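Local coordinates for protein LBCATS-a (Synthetic construct, PDB 5EY5) that is a synthetic tryptophan synthase alpha chain, which probably cleaves indole-3-glycerol phosphate to indole and glyceraldehyde 3-phosphate, and holds sn-glycerol-3-phosphate in its pocket, at residues A7-E10 and L11-G15; F107-I111 and E112-K116; G233-I236 and V237-E241. One frame throughout, in Å; residues are numbered along the deposited sequence.

Contact 1 of 3, residues A7-E10 and L11-G15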
loop_
_atom_site.group_PDB
_atom_site.type_symbol
_atom_site.label_atom_id
_atom_site.label_comp_id
_atom_site.label_asym_id
_atom_site.label_seq_id
_atom_site.Cartn_x
_atom_site.Cartn_y
_atom_site.Cartn_z
ATOM N N ALA A 7 -20.073 56.878 -22.154
ATOM C CA ALA A 7 -18.843 56.685 -22.912
ATOM C C ALA A 7 -19.106 56.091 -24.298
ATOM O O ALA A 7 -18.542 56.557 -25.292
ATOM C CB ALA A 7 -17.895 55.791 -22.128
ATOM N N PHE A 8 -19.927 55.040 -24.383
ATOM C CA PHE A 8 -20.156 54.382 -25.673
ATOM C C PHE A 8 -20.935 55.288 -26.612
ATOM O O PHE A 8 -20.658 55.330 -27.819
ATOM C CB PHE A 8 -20.901 53.057 -25.489
ATOM C CG PHE A 8 -20.001 51.888 -25.203
ATOM C CD1 PHE A 8 -19.161 51.379 -26.189
ATOM C CD2 PHE A 8 -20.000 51.293 -23.957
ATOM C CE1 PHE A 8 -18.313 50.295 -25.925
ATOM C CE2 PHE A 8 -19.158 50.213 -23.683
ATOM C CZ PHE A 8 -18.318 49.713 -24.673
ATOM N N GLU A 9 -21.910 56.022 -26.071
ATOM C CA GLU A 9 -22.671 56.965 -26.880
ATOM C C GLU A 9 -21.771 58.056 -27.449
ATOM O O GLU A 9 -21.907 58.437 -28.617
ATOM C CB GLU A 9 -23.797 57.570 -26.042
ATOM C CG GLU A 9 -24.570 58.710 -26.723
ATOM C CD GLU A 9 -25.433 58.239 -27.886
ATOM O OE1 GLU A 9 -25.359 57.040 -28.232
ATOM O OE2 GLU A 9 -26.188 59.068 -28.455
ATOM N N GLU A 10 -20.844 58.575 -26.638
ATOM C CA GLU A 10 -19.969 59.631 -27.128
ATOM C C GLU A 10 -19.048 59.116 -28.230
ATOM O O GLU A 10 -18.863 59.791 -29.253
ATOM C CB GLU A 10 -19.180 60.234 -25.967
ATOM C CG GLU A 10 -20.047 61.083 -25.043
ATOM C CD GLU A 10 -20.812 62.191 -25.800
ATOM O OE1 GLU A 10 -20.178 62.929 -26.582
ATOM O OE2 GLU A 10 -22.044 62.314 -25.621
ATOM N N LEU A 11 -18.487 57.915 -28.059
ATOM C CA LEU A 11 -17.638 57.329 -29.099
ATOM C C LEU A 11 -18.419 57.113 -30.387
ATOM O O LEU A 11 -17.922 57.399 -31.482
ATOM C CB LEU A 11 -17.037 56.010 -28.602
ATOM C CG LEU A 11 -16.090 56.108 -27.399
ATOM C CD1 LEU A 11 -16.036 54.784 -26.659
ATOM C CD2 LEU A 11 -14.697 56.535 -27.817
ATOM N N LYS A 12 -19.643 56.588 -30.276
ATOM C CA LYS A 12 -20.506 56.429 -31.439
ATOM C C LYS A 12 -20.669 57.746 -32.194
ATOM O O LYS A 12 -20.571 57.795 -33.423
ATOM C CB LYS A 12 -21.865 55.877 -31.001
ATOM C CG LYS A 12 -22.943 56.028 -32.052
ATOM C CD LYS A 12 -24.243 55.349 -31.644
ATOM C CE LYS A 12 -24.063 53.848 -31.415
ATOM N NZ LYS A 12 -25.366 53.110 -31.476
ATOM N N LYS A 13 -20.916 58.835 -31.479
ATOM C CA LYS A 13 -21.082 60.103 -32.179
ATOM C C LYS A 13 -19.789 60.596 -32.815
ATOM O O LYS A 13 -19.847 61.360 -33.784
ATOM C CB LYS A 13 -21.660 61.151 -31.234
ATOM C CG LYS A 13 -23.187 61.153 -31.238
ATOM C CD LYS A 13 -23.758 60.947 -29.856
ATOM C CE LYS A 13 -23.603 62.197 -29.013
ATOM N NZ LYS A 13 -24.487 62.155 -27.815
ATOM N N LYS A 14 -18.637 60.159 -32.327
ATOM C CA LYS A 14 -17.339 60.544 -32.871
ATOM C C LYS A 14 -16.811 59.573 -33.919
ATOM O O LYS A 14 -15.753 59.833 -34.500
ATOM C CB LYS A 14 -16.310 60.664 -31.740
ATOM C CG LYS A 14 -16.630 61.761 -30.736
ATOM C CD LYS A 14 -15.786 61.665 -29.468
ATOM C CE LYS A 14 -16.377 62.571 -28.389
ATOM N NZ LYS A 14 -15.382 63.007 -27.390
ATOM N N GLY A 15 -17.504 58.465 -34.168
ATOM C CA GLY A 15 -16.985 57.448 -35.073
ATOM C C GLY A 15 -15.773 56.708 -34.538
ATOM O O GLY A 15 -14.872 56.366 -35.314
#

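Contact 2 of 3, residues F107-I111 and E112-K116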
loop_
_atom_site.group_PDB
_atom_site.type_symbol
_atom_site.label_atom_id
_atom_site.label_comp_id
_atom_site.label_asym_id
_atom_site.label_seq_id
_atom_site.Cartn_x
_atom_site.Cartn_y
_atom_site.Cartn_z
ATOM N N PHE A 107 -19.994 37.791 -2.745
ATOM C CA PHE A 107 -20.590 37.020 -1.670
ATOM C C PHE A 107 -19.592 37.170 -0.523
ATOM O O PHE A 107 -18.455 37.558 -0.750
ATOM C CB PHE A 107 -20.812 35.581 -2.138
ATOM C CG PHE A 107 -21.884 34.840 -1.393
ATOM C CD1 PHE A 107 -23.173 34.766 -1.901
ATOM C CD2 PHE A 107 -21.603 34.219 -0.203
ATOM C CE1 PHE A 107 -24.151 34.081 -1.230
ATOM C CE2 PHE A 107 -22.574 33.535 0.474
ATOM C CZ PHE A 107 -23.856 33.465 -0.036
ATOM N N ARG A 108 -20.024 37.022 0.703
ATOM C CA ARG A 108 -19.055 37.277 1.773
ATOM C C ARG A 108 -19.005 38.756 2.123
ATOM O O ARG A 108 -19.289 39.115 3.264
ATOM C CB ARG A 108 -17.628 36.817 1.408
ATOM C CG ARG A 108 -16.664 36.785 2.612
ATOM C CD ARG A 108 -17.267 35.910 3.669
ATOM N NE ARG A 108 -16.564 35.965 4.953
ATOM C CZ ARG A 108 -16.878 36.787 5.954
ATOM N NH1 ARG A 108 -17.871 37.658 5.828
ATOM N NH2 ARG A 108 -16.186 36.747 7.083
ATOM N N TYR A 109 -18.623 39.621 1.165
ATOM C CA TYR A 109 -18.780 41.055 1.397
ATOM C C TYR A 109 -20.227 41.371 1.727
ATOM O O TYR A 109 -20.510 42.129 2.662
ATOM C CB TYR A 109 -18.333 41.880 0.182
ATOM C CG TYR A 109 -18.159 43.370 0.491
ATOM C CD1 TYR A 109 -16.907 43.890 0.822
ATOM C CD2 TYR A 109 -19.241 44.247 0.465
ATOM C CE1 TYR A 109 -16.723 45.240 1.105
ATOM C CE2 TYR A 109 -19.069 45.608 0.745
ATOM C CZ TYR A 109 -17.804 46.095 1.061
ATOM O OH TYR A 109 -17.618 47.429 1.374
ATOM N N GLY A 110 -21.154 40.761 0.990
ATOM C CA GLY A 110 -22.571 41.013 1.143
ATOM C C GLY A 110 -23.033 41.598 -0.171
ATOM O O GLY A 110 -22.530 42.647 -0.576
ATOM N N ILE A 111 -23.955 40.921 -0.860
ATOM C CA ILE A 111 -24.247 41.265 -2.254
ATOM C C ILE A 111 -24.764 42.696 -2.357
ATOM O O ILE A 111 -24.212 43.531 -3.089
ATOM C CB ILE A 111 -25.255 40.267 -2.851
ATOM C CG1 ILE A 111 -24.615 38.885 -3.000
ATOM C CG2 ILE A 111 -25.762 40.759 -4.173
ATOM C CD1 ILE A 111 -25.594 37.822 -3.456
ATOM N N GLU A 112 -25.847 42.991 -1.640
ATOM C CA GLU A 112 -26.422 44.329 -1.705
ATOM C C GLU A 112 -25.464 45.354 -1.116
ATOM O O GLU A 112 -25.317 46.461 -1.649
ATOM C CB GLU A 112 -27.770 44.353 -0.985
ATOM C CG GLU A 112 -27.758 43.672 0.379
ATOM C CD GLU A 112 -27.680 44.660 1.532
ATOM O OE1 GLU A 112 -27.547 44.216 2.694
ATOM O OE2 GLU A 112 -27.757 45.882 1.279
ATOM N N ARG A 113 -24.778 44.991 -0.032
ATOM C CA ARG A 113 -23.799 45.898 0.546
ATOM C C ARG A 113 -22.684 46.209 -0.441
ATOM O O ARG A 113 -22.124 47.316 -0.428
ATOM C CB ARG A 113 -23.241 45.291 1.832
ATOM C CG ARG A 113 -22.053 46.011 2.392
ATOM C CD ARG A 113 -21.575 45.345 3.672
ATOM N NE ARG A 113 -20.360 45.983 4.153
ATOM C CZ ARG A 113 -19.187 45.376 4.271
ATOM N NH1 ARG A 113 -19.060 44.095 3.959
ATOM N NH2 ARG A 113 -18.137 46.058 4.704
ATOM N N PHE A 114 -22.355 45.251 -1.307
ATOM C CA PHE A 114 -21.274 45.447 -2.268
ATOM C C PHE A 114 -21.702 46.369 -3.403
ATOM O O PHE A 114 -20.970 47.294 -3.775
ATOM C CB PHE A 114 -20.814 44.098 -2.824
ATOM C CG PHE A 114 -19.897 44.226 -3.996
ATOM C CD1 PHE A 114 -18.568 44.542 -3.816
ATOM C CD2 PHE A 114 -20.368 44.066 -5.274
ATOM C CE1 PHE A 114 -17.725 44.670 -4.895
ATOM C CE2 PHE A 114 -19.521 44.210 -6.365
ATOM C CZ PHE A 114 -18.205 44.503 -6.167
ATOM N N VAL A 115 -22.887 46.131 -3.960
ATOM C CA VAL A 115 -23.403 47.003 -5.011
ATOM C C VAL A 115 -23.653 48.407 -4.470
ATOM O O VAL A 115 -23.428 49.405 -5.168
ATOM C CB VAL A 115 -24.676 46.393 -5.630
ATOM C CG1 VAL A 115 -25.116 47.197 -6.840
ATOM C CG2 VAL A 115 -24.424 44.946 -6.016
ATOM N N LYS A 116 -24.134 48.514 -3.227
ATOM C CA LYS A 116 -24.316 49.839 -2.636
ATOM C C LYS A 116 -22.983 50.578 -2.532
ATOM O O LYS A 116 -22.890 51.761 -2.876
ATOM C CB LYS A 116 -24.980 49.725 -1.262
ATOM C CG LYS A 116 -25.373 51.065 -0.646
ATOM C CD LYS A 116 -25.769 50.929 0.822
ATOM C CE LYS A 116 -26.114 52.285 1.430
ATOM N NZ LYS A 116 -26.377 52.210 2.897
#

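Contact 3 of 3, residues G233-I236 and V237-E241. With G3P (sn-glycerol-3-phosphate), chain E.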
loop_
_atom_site.group_PDB
_atom_site.type_symbol
_atom_site.label_atom_id
_atom_site.label_comp_id
_atom_site.label_asym_id
_atom_site.label_seq_id
_atom_site.Cartn_x
_atom_site.Cartn_y
_atom_site.Cartn_z
ATOM N N GLY A 233 -5.812 43.014 -21.367
ATOM C CA GLY A 233 -5.401 42.882 -19.991
ATOM C C GLY A 233 -4.020 42.284 -19.864
ATOM O O GLY A 233 -3.062 42.988 -19.501
ATOM N N SER A 234 -3.903 40.989 -20.177
ATOM C CA SER A 234 -2.639 40.298 -19.943
ATOM C C SER A 234 -1.455 41.069 -20.516
ATOM O O SER A 234 -0.414 41.198 -19.862
ATOM C CB SER A 234 -2.698 38.888 -20.526
ATOM O OG SER A 234 -3.390 38.034 -19.628
ATOM N N ALA A 235 -1.601 41.611 -21.725
ATOM C CA ALA A 235 -0.456 42.273 -22.338
ATOM C C ALA A 235 -0.019 43.497 -21.539
ATOM O O ALA A 235 1.172 43.822 -21.513
ATOM C CB ALA A 235 -0.774 42.657 -23.778
ATOM N N ILE A 236 -0.961 44.196 -20.897
ATOM C CA ILE A 236 -0.600 45.363 -20.098
ATOM C C ILE A 236 -0.012 44.929 -18.769
ATOM O O ILE A 236 0.956 45.520 -18.269
ATOM C CB ILE A 236 -1.828 46.260 -19.880
ATOM C CG1 ILE A 236 -2.335 46.816 -21.199
ATOM C CG2 ILE A 236 -1.483 47.378 -18.862
ATOM C CD1 ILE A 236 -3.664 47.558 -21.081
ATOM N N VAL A 237 -0.604 43.891 -18.173
ATOM C CA VAL A 237 -0.095 43.350 -16.928
ATOM C C VAL A 237 1.325 42.832 -17.089
ATOM O O VAL A 237 2.125 42.899 -16.147
ATOM C CB VAL A 237 -1.041 42.244 -16.422
ATOM C CG1 VAL A 237 -0.381 41.500 -15.285
ATOM C CG2 VAL A 237 -2.355 42.851 -15.978
ATOM N N LYS A 238 1.661 42.290 -18.264
ATOM C CA LYS A 238 3.045 41.876 -18.506
ATOM C C LYS A 238 3.997 43.049 -18.318
ATOM O O LYS A 238 5.063 42.924 -17.693
ATOM C CB LYS A 238 3.201 41.316 -19.920
ATOM C CG LYS A 238 2.205 40.254 -20.320
ATOM C CD LYS A 238 2.835 39.272 -21.309
ATOM C CE LYS A 238 1.810 38.696 -22.271
ATOM N NZ LYS A 238 1.409 39.690 -23.312
ATOM N N ARG A 239 3.632 44.207 -18.856
ATOM C CA ARG A 239 4.545 45.334 -18.756
ATOM C C ARG A 239 4.684 45.798 -17.316
ATOM O O ARG A 239 5.760 46.253 -16.914
ATOM C CB ARG A 239 4.080 46.463 -19.667
ATOM C CG ARG A 239 4.650 46.314 -21.054
ATOM C CD ARG A 239 3.584 46.244 -22.114
ATOM N NE ARG A 239 4.205 46.042 -23.418
ATOM C CZ ARG A 239 3.956 45.010 -24.210
ATOM N NH1 ARG A 239 3.066 44.090 -23.846
ATOM N NH2 ARG A 239 4.579 44.912 -25.377
ATOM N N ILE A 240 3.624 45.661 -16.522
ATOM C CA ILE A 240 3.736 45.953 -15.102
ATOM C C ILE A 240 4.654 44.955 -14.424
ATOM O O ILE A 240 5.519 45.328 -13.620
ATOM C CB ILE A 240 2.343 45.980 -14.456
ATOM C CG1 ILE A 240 1.541 47.147 -15.046
ATOM C CG2 ILE A 240 2.477 46.079 -12.939
ATOM C CD1 ILE A 240 0.052 47.031 -14.859
ATOM N N GLU A 241 4.505 43.677 -14.753
ATOM C CA GLU A 241 5.276 42.643 -14.077
ATOM C C GLU A 241 6.757 42.732 -14.428
ATOM O O GLU A 241 7.621 42.531 -13.562
ATOM C CB GLU A 241 4.717 41.270 -14.443
ATOM C CG GLU A 241 5.719 40.140 -14.322
ATOM C CD GLU A 241 5.100 38.786 -14.621
ATOM O OE1 GLU A 241 5.377 37.833 -13.857
ATOM O OE2 GLU A 241 4.342 38.679 -15.612
HETATM O O1 G3P E . -10.911 41.694 -19.249
HETATM C C1 G3P E . -10.171 40.566 -18.890
HETATM C C2 G3P E . -8.763 40.635 -19.472
HETATM O O2 G3P E . -7.984 39.711 -18.768
HETATM C C3 G3P E . -8.753 40.355 -20.989
HETATM O O1P G3P E . -8.141 39.126 -21.305
HETATM O O4P G3P E . -5.768 39.177 -20.346
HETATM O O2P G3P E . -6.153 37.825 -22.427
HETATM O O3P G3P E . -6.201 40.261 -22.565
HETATM P P G3P E . -6.528 39.091 -21.666
#

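Contact 1 of 3, residues A7-E10 and L11-G15
Lys13 reaches back one turn of helix 3-14 to two neighbouring acids, Glu9 and Glu10. Its CB lies beside the carbonyl oxygens of Glu10 and Glu9, and CG stays near that of Glu9. Bends at chi2 (124°) and chi3 (74°) then fold the chain back along the helix, so that Lys13 CD lies 3.4 Å from Glu9 OE2 and passes the carbonyl oxygen of Glu9 as well. CE runs on between the two carboxylates. Lys13 NZ ends 3.3 Å from Glu10 OE2, a salt bridge with a weak hydrogen bond in it. A second, longer salt bridge joins Lys13 NZ to Glu9 OE2 at 3.6 Å. Glu9 meets the lysine with its methylene too: Glu9 CG is 3.6 Å from Lys13 NZ. With Glu9 cut back to an alanine, Lys13 NZ would probably keep only Glu10 of its two acidic mates, and its bent chain would be freer to swing.

Underneath, the main chain is regular: Leu11 N bonds to Ala7 O at 3.1 Å and Lys12 N to Phe8 O at 2.9 Å. Leu11 lays CG and CD1 against the Ala7 carbonyl on the inward side, where Leu11 and Phe8 both pack on Ala18 of strand 18-24. Gly15, with positive phi, closes the helix in a Schellman motif. The helix is thus amphipathic, greasy toward the barrel and charged outside; there one ammonium shared by two acids probably offsets their mutual repulsion, though the long distances suggest modest strength.

Contact 2 of 3, residues F107-I111 and E112-K116
Tyr109 and Arg113 lie flat on each other: the guanidinium is stacked over one face of the phenol ring, the planes only 5° apart and the centres 3.8 Å from each other. Arg113 CZ stands 3.7 Å from the centroid of the Tyr109 ring and close to its normal, a cation-pi contact, with NH1 over the middle of the ring. The arginine arrives fully stretched from CG to NE, crossing the tyrosine at about a right angle and brushing Tyr109 CE2 with CG on the way. Arg113 NH1 also donates to Tyr109 O at 2.8 Å, the acceptor lying in the guanidinium plane. One residue therefore offers both a ring to the face of the cation and a carbonyl to its edge, which should fix how the group is turned.

Phe114 meets the same tyrosine quite differently. Its edge is directed at the Tyr109 face in a T-shaped pair, planes 80° apart and centroids at 6.0 Å, while Phe114 CB touches Tyr109 CD2 at 3.6 Å. The phenol OH is held by Asp79, and both Tyr109 and Phe114 pack on Leu78 of helix 78-91.

Gly110 is the pivot: its backbone angles would jam a side chain against the preceding carbonyl. The first turn of the next helix is tied by Phe114 N to Gly110 O at 2.7 Å. Helices 103-109 and 111-121 meet here at a glycine with positive phi, which caps the second of them, in the connection between strands 97-100 and 125-127 of the TIM barrel.

Contact 3 of 3, residues G233-I236 and V237-E241
The phosphate site of this TIM barrel is made in part by the N-terminus of helix 234-241, the short helix that follows the eighth strand, and the phosphate of sn-glycerol-3-phosphate sits at that end. Gly233 N donates to G3P O3P at 3.0 Å. Ser234 grips a second oxygen twice, with Ser234 N 2.6 Å and Ser234 OG 2.7 Å from G3P O4P; chi1 of -80° sets the hydroxyl beside its own backbone N, which lets both reach the same atom. Gly233 is the N-cap, and a beta carbon there would run into C2 of the ligand. Gly184 N, Gly213 N, Tyr175 and Glu49 bond the ligand from elsewhere in the pocket.

Behind the phosphate the first turn is closed by Val237 N to Gly233 O, 2.9 Å and nearly straight at 170°. Further on, Arg239 turns its chain back at chi2, and Arg239 NH1 donates to Ala235 O at 3.0 Å; the oxygen lies in the guanidinium plane, although the donor stands above the carbonyl plane. The same arginine makes a cation-pi contact with Phe256. Ile236 and Ile240 face Ile23 of strand 18-24, with Ile236 CG2 4.3 Å from Ile240 CD1.

The anion is thus held here by neutral donors, backbone N-H groups and a hydroxyl, and the positive end of the helix dipole probably adds to their pull.

In the fold
All three contacts are local, within or between helices of one TIM barrel, and none touches another. The nearest atoms of contacts 1 and 3 lie about 15 Å apart. Between contacts 1 and 2 the nearest atoms are about 18 Å apart, and between contacts 2 and 3 about 19 Å. Contact 3 is the buried one, at the ligand; contacts 1 and 2 are partly buried, farther from the chain's centre. Contacts 1 and 3 both lie against strand 18-24, whereas contact 2 packs on helices 78-91 and 137-146. Chemistry follows place: charge pairs at the surface in contact 1, cation and aromatic stacking at a turn in contact 2, and helix-end donors for a phosphate in contact 3.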